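PDB 6XN2: xylosidase from Xanthomonas axonopodis pv. citri, which probably hydrolyses xylo-oligosaccharides as a glycoside hydrolase of family 43, with xylose units bound in its active-site pocket. Local coordinates for residues Q295-T307 with I350-W364. Residues are numbered along the deposited sequence; the frame is centred on the assembly and turned at random.
Sequences QGVLLAPVVGWTT and IATIYPYGEDAVSPW
At the periphery of the five-bladed beta-propeller of this family 43 enzyme, the C-terminal tail, 350-364, runs alongside the end of strand 292-299 and the loop after it, with Leu299 and Ile353 forming a single beta bridge. Ile353 N donates to Leu298 O (2.8 Å), and Ala300 N meets Ile353 O at 3.1 Å in a nearly straight bond. Just before the bridge, Thr352 OG1 donates to Val297 O at 2.8 Å, and a water spans that same oxygen and Ile350 O. Beyond it Pro355 sets CG against Pro301 O and CD against Ala300 CB and Leu299 CD1. Tyr356 reaches across with its hydroxyl, where Val303 N donates to OH at 2.8 Å (167°); Asp324 also bonds this oxygen, so the buried phenol is gripped from two partners. The terminal Trp364, its CG anti to the carbonyl carbon (chi1 -60°), brings NE1 to Val302 O at 2.9 Å and Gly304 O at 3.2 Å, both weak, bent bonds. Its six-membered ring receives the edge of Trp305 in a T-shaped pair, with planes at 74°. Trp305, its side chain about 6 Å from the bound xylose, also meets His278 edge-to-face, and the Trp364 ring stacks on the same histidine. Leu299 and Ile353 pack on Leu320 of strand 317-324, whereas Val303 and Tyr356 lean on Leu33 of helix 29-36.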
loop_
_atom_site.group_PDB
_atom_site.type_symbol
_atom_site.label_atom_id
_atom_site.label_comp_id
_atom_site.label_asym_id
_atom_site.label_seq_id
_atom_site.Cartn_x
_atom_site.Cartn_y
_atom_site.Cartn_z
ATOM N N GLN A 295 5.965 6.341 -15.569
ATOM C CA GLN A 295 6.924 5.523 -16.299
ATOM C C GLN A 295 6.240 4.352 -16.998
ATOM O O GLN A 295 6.374 4.192 -18.204
ATOM C CB GLN A 295 8.017 5.014 -15.365
ATOM C CG GLN A 295 8.871 6.116 -14.750
ATOM C CD GLN A 295 9.604 6.932 -15.795
ATOM O OE1 GLN A 295 10.272 6.383 -16.670
ATOM N NE2 GLN A 295 9.480 8.252 -15.712
ATOM N N GLY A 296 5.495 3.542 -16.252
ATOM C CA GLY A 296 4.822 2.401 -16.849
ATOM C C GLY A 296 4.163 1.474 -15.848
ATOM O O GLY A 296 3.978 1.839 -14.682
ATOM N N VAL A 297 3.820 0.273 -16.273
ATOM C CA VAL A 297 3.184 -0.728 -15.463
ATOM C C VAL A 297 4.220 -1.590 -14.789
ATOM O O VAL A 297 5.096 -2.095 -15.404
ATOM C CB VAL A 297 2.290 -1.630 -16.314
ATOM C CG1 VAL A 297 1.682 -2.723 -15.509
ATOM C CG2 VAL A 297 1.221 -0.844 -17.014
ATOM N N LEU A 298 4.049 -1.777 -13.507
ATOM C CA LEU A 298 4.990 -2.516 -12.693
ATOM C C LEU A 298 4.470 -3.932 -12.418
ATOM O O LEU A 298 5.230 -4.902 -12.420
ATOM C CB LEU A 298 5.228 -1.737 -11.401
ATOM C CG LEU A 298 6.292 -2.162 -10.412
ATOM C CD1 LEU A 298 6.845 -0.901 -9.785
ATOM C CD2 LEU A 298 5.679 -3.056 -9.362
ATOM N N LEU A 299 3.178 -4.043 -12.250
ATOM C CA LEU A 299 2.558 -5.311 -12.052
ATOM C C LEU A 299 1.346 -5.417 -12.932
ATOM O O LEU A 299 0.489 -4.619 -12.863
ATOM C CB LEU A 299 2.164 -5.540 -10.596
ATOM C CG LEU A 299 1.535 -6.869 -10.189
ATOM C CD1 LEU A 299 2.461 -8.042 -10.377
ATOM C CD2 LEU A 299 1.028 -6.854 -8.768
ATOM N N ALA A 300 1.203 -6.531 -13.618
ATOM C CA ALA A 300 0.022 -6.792 -14.405
ATOM C C ALA A 300 -1.122 -7.249 -13.513
ATOM O O ALA A 300 -0.956 -7.556 -12.371
ATOM C CB ALA A 300 0.305 -7.829 -15.452
ATOM N N PRO A 301 -2.315 -7.318 -14.074
ATOM C CA PRO A 301 -3.463 -7.673 -13.264
ATOM C C PRO A 301 -3.404 -8.972 -12.518
ATOM O O PRO A 301 -2.967 -9.934 -13.039
ATOM C CB PRO A 301 -4.598 -7.668 -14.272
ATOM C CG PRO A 301 -4.168 -6.733 -15.314
ATOM C CD PRO A 301 -2.705 -6.901 -15.420
ATOM N N VAL A 302 -3.862 -8.949 -11.291
ATOM C CA VAL A 302 -3.913 -10.136 -10.449
ATOM C C VAL A 302 -5.341 -10.665 -10.354
ATOM O O VAL A 302 -6.289 -9.958 -10.702
ATOM C CB VAL A 302 -3.396 -9.840 -9.031
ATOM C CG1 VAL A 302 -1.902 -9.504 -9.058
ATOM C CG2 VAL A 302 -4.194 -8.692 -8.412
ATOM N N VAL A 303 -5.500 -11.877 -9.846
ATOM C CA VAL A 303 -6.800 -12.468 -9.623
ATOM C C VAL A 303 -7.421 -11.755 -8.439
ATOM O O VAL A 303 -6.776 -11.539 -7.460
ATOM C CB VAL A 303 -6.699 -13.981 -9.362
ATOM C CG1 VAL A 303 -7.976 -14.530 -8.805
ATOM C CG2 VAL A 303 -6.345 -14.705 -10.622
ATOM N N GLY A 304 -8.682 -11.379 -8.553
ATOM C CA GLY A 304 -9.335 -10.625 -7.517
ATOM C C GLY A 304 -9.375 -9.180 -7.957
ATOM O O GLY A 304 -8.485 -8.729 -8.569
ATOM N N TRP A 305 -10.389 -8.447 -7.583
ATOM C CA TRP A 305 -10.515 -7.088 -8.107
ATOM C C TRP A 305 -9.362 -6.197 -7.659
ATOM O O TRP A 305 -8.779 -5.479 -8.470
ATOM C CB TRP A 305 -11.842 -6.463 -7.689
ATOM C CG TRP A 305 -12.213 -5.256 -8.505
ATOM C CD1 TRP A 305 -13.028 -5.229 -9.606
ATOM C CD2 TRP A 305 -11.789 -3.899 -8.290
ATOM N NE1 TRP A 305 -13.135 -3.949 -10.085
ATOM C CE2 TRP A 305 -12.386 -3.112 -9.297
ATOM C CE3 TRP A 305 -10.962 -3.275 -7.347
ATOM C CZ2 TRP A 305 -12.187 -1.732 -9.387
ATOM C CZ3 TRP A 305 -10.762 -1.900 -7.438
ATOM C CH2 TRP A 305 -11.371 -1.146 -8.452
ATOM N N THR A 306 -9.026 -6.252 -6.376
ATOM C CA THR A 306 -8.012 -5.354 -5.833
ATOM C C THR A 306 -6.588 -5.796 -6.157
ATOM O O THR A 306 -6.321 -6.968 -6.437
ATOM C CB THR A 306 -8.141 -5.204 -4.298
ATOM O OG1 THR A 306 -7.623 -6.368 -3.637
ATOM C CG2 THR A 306 -9.590 -4.981 -3.903
ATOM N N THR A 307 -5.669 -4.847 -6.074
ATOM C CA THR A 307 -4.259 -5.073 -6.243
ATOM C C THR A 307 -3.543 -4.087 -5.325
ATOM O O THR A 307 -3.877 -2.962 -5.303
ATOM C CB THR A 307 -3.803 -5.022 -7.706
ATOM O OG1 THR A 307 -2.432 -5.357 -7.797
ATOM C CG2 THR A 307 -4.018 -3.696 -8.291
ATOM N N ILE A 350 11.661 -0.091 -14.449
ATOM C CA ILE A 350 11.329 -1.350 -13.829
ATOM C C ILE A 350 10.441 -2.153 -14.734
ATOM O O ILE A 350 9.395 -1.727 -15.091
ATOM C CB ILE A 350 10.624 -1.164 -12.494
ATOM C CG1 ILE A 350 11.453 -0.316 -11.565
ATOM C CG2 ILE A 350 10.389 -2.489 -11.845
ATOM C CD1 ILE A 350 10.783 0.017 -10.276
ATOM N N ALA A 351 10.884 -3.338 -15.073
ATOM C CA ALA A 351 10.158 -4.203 -15.953
ATOM C C ALA A 351 8.878 -4.728 -15.369
ATOM O O ALA A 351 8.795 -5.007 -14.224
ATOM C CB ALA A 351 11.053 -5.347 -16.359
ATOM N N THR A 352 7.876 -4.868 -16.199
ATOM C CA THR A 352 6.624 -5.360 -15.747
ATOM C C THR A 352 6.706 -6.781 -15.216
ATOM O O THR A 352 7.297 -7.640 -15.797
ATOM C CB THR A 352 5.575 -5.301 -16.864
ATOM O OG1 THR A 352 5.535 -4.001 -17.405
ATOM C CG2 THR A 352 4.261 -5.606 -16.373
ATOM N N ILE A 353 6.087 -7.005 -14.087
ATOM C CA ILE A 353 6.022 -8.324 -13.514
ATOM C C ILE A 353 4.669 -8.913 -13.877
ATOM O O ILE A 353 3.695 -8.289 -13.701
ATOM C CB ILE A 353 6.190 -8.267 -12.001
ATOM C CG1 ILE A 353 7.512 -7.616 -11.662
ATOM C CG2 ILE A 353 6.096 -9.638 -11.402
ATOM C CD1 ILE A 353 7.860 -7.618 -10.213
ATOM N N TYR A 354 4.653 -10.119 -14.421
ATOM C CA TYR A 354 3.439 -10.791 -14.819
ATOM C C TYR A 354 3.254 -11.902 -13.823
ATOM O O TYR A 354 3.957 -12.845 -13.857
ATOM C CB TYR A 354 3.570 -11.280 -16.260
ATOM C CG TYR A 354 3.608 -10.159 -17.262
ATOM C CD1 TYR A 354 4.766 -9.568 -17.600
ATOM C CD2 TYR A 354 2.469 -9.665 -17.816
ATOM C CE1 TYR A 354 4.802 -8.522 -18.481
ATOM C CE2 TYR A 354 2.500 -8.624 -18.702
ATOM C CZ TYR A 354 3.677 -8.061 -19.022
ATOM O OH TYR A 354 3.748 -7.037 -19.896
ATOM N N PRO A 355 2.259 -11.781 -12.964
ATOM C CA PRO A 355 2.078 -12.673 -11.812
ATOM C C PRO A 355 1.668 -14.103 -12.173
ATOM O O PRO A 355 1.748 -14.970 -11.310
ATOM C CB PRO A 355 0.973 -11.982 -11.003
ATOM C CG PRO A 355 0.242 -11.133 -11.988
ATOM C CD PRO A 355 1.273 -10.684 -12.980
ATOM N N TYR A 356 1.228 -14.344 -13.406
ATOM C CA TYR A 356 0.869 -15.696 -13.832
ATOM C C TYR A 356 1.611 -16.040 -15.113
ATOM O O TYR A 356 1.236 -16.966 -15.819
ATOM C CB TYR A 356 -0.654 -15.819 -14.007
ATOM C CG TYR A 356 -1.357 -15.177 -12.840
ATOM C CD1 TYR A 356 -1.368 -15.794 -11.592
ATOM C CD2 TYR A 356 -1.952 -13.926 -12.963
ATOM C CE1 TYR A 356 -1.973 -15.195 -10.505
ATOM C CE2 TYR A 356 -2.554 -13.317 -11.876
ATOM C CZ TYR A 356 -2.563 -13.955 -10.655
ATOM O OH TYR A 356 -3.159 -13.350 -9.572
ATOM N N GLY A 357 2.693 -15.313 -15.377
ATOM C CA GLY A 357 3.442 -15.463 -16.613
ATOM C C GLY A 357 2.987 -14.457 -17.659
ATOM O O GLY A 357 1.823 -14.038 -17.679
ATOM N N GLU A 358 3.901 -14.055 -18.536
ATOM C CA GLU A 358 3.550 -13.059 -19.541
ATOM C C GLU A 358 2.597 -13.653 -20.578
ATOM O O GLU A 358 1.815 -12.933 -21.191
ATOM C CB GLU A 358 4.802 -12.496 -20.221
ATOM C CG GLU A 358 4.478 -11.482 -21.318
ATOM C CD GLU A 358 5.690 -10.704 -21.800
ATOM O OE1 GLU A 358 6.746 -10.760 -21.130
ATOM O OE2 GLU A 358 5.582 -10.032 -22.847
ATOM N N ASP A 359 2.647 -14.970 -20.752
ATOM C CA ASP A 359 1.809 -15.642 -21.745
ATOM C C ASP A 359 0.396 -15.904 -21.237
ATOM O O ASP A 359 -0.458 -16.378 -21.983
ATOM C CB ASP A 359 2.443 -16.965 -22.181
ATOM C CG ASP A 359 3.709 -16.768 -22.996
ATOM O OD1 ASP A 359 3.951 -15.632 -23.463
ATOM O OD2 ASP A 359 4.459 -17.753 -23.175
ATOM N N ALA A 360 0.149 -15.599 -19.970
ATOM C CA ALA A 360 -1.139 -15.908 -19.366
ATOM C C ALA A 360 -2.251 -15.003 -19.890
ATOM O O ALA A 360 -2.016 -13.860 -20.277
ATOM C CB ALA A 360 -1.051 -15.804 -17.848
ATOM N N VAL A 361 -3.465 -15.539 -19.902
ATOM C CA VAL A 361 -4.656 -14.738 -20.157
ATOM C C VAL A 361 -4.919 -13.881 -18.924
ATOM O O VAL A 361 -5.173 -14.408 -17.833
ATOM C CB VAL A 361 -5.882 -15.619 -20.473
ATOM C CG1 VAL A 361 -7.175 -14.840 -20.301
ATOM C CG2 VAL A 361 -5.779 -16.186 -21.880
ATOM N N SER A 362 -4.834 -12.566 -19.092
ATOM C CA SER A 362 -4.991 -11.647 -17.968
ATOM C C SER A 362 -6.375 -11.808 -17.347
ATOM O O SER A 362 -7.373 -11.893 -18.063
ATOM C CB SER A 362 -4.766 -10.199 -18.414
ATOM O OG SER A 362 -4.858 -9.303 -17.321
ATOM N N PRO A 363 -6.445 -11.830 -16.029
ATOM C CA PRO A 363 -7.724 -11.960 -15.365
ATOM C C PRO A 363 -8.607 -10.725 -15.532
ATOM O O PRO A 363 -9.757 -10.803 -15.233
ATOM C CB PRO A 363 -7.349 -12.143 -13.908
ATOM C CG PRO A 363 -5.975 -11.675 -13.780
ATOM C CD PRO A 363 -5.323 -11.774 -15.098
ATOM N N TRP A 364 -8.045 -9.610 -15.959
ATOM C CA TRP A 364 -8.788 -8.366 -16.154
ATOM C C TRP A 364 -8.446 -7.735 -17.462
ATOM O O TRP A 364 -7.328 -7.798 -17.865
ATOM C CB TRP A 364 -8.515 -7.361 -15.026
ATOM C CG TRP A 364 -8.890 -7.865 -13.748
ATOM C CD1 TRP A 364 -8.090 -8.430 -12.866
ATOM C CD2 TRP A 364 -10.188 -7.929 -13.208
ATOM N NE1 TRP A 364 -8.776 -8.844 -11.787
ATOM C CE2 TRP A 364 -10.087 -8.543 -11.977
ATOM C CE3 TRP A 364 -11.436 -7.520 -13.646
ATOM C CZ2 TRP A 364 -11.159 -8.748 -11.185
ATOM C CZ3 TRP A 364 -12.473 -7.721 -12.867
ATOM C CH2 TRP A 364 -12.345 -8.330 -11.645
HETATM O O HOH W 1 7.245 -1.048 -16.752
#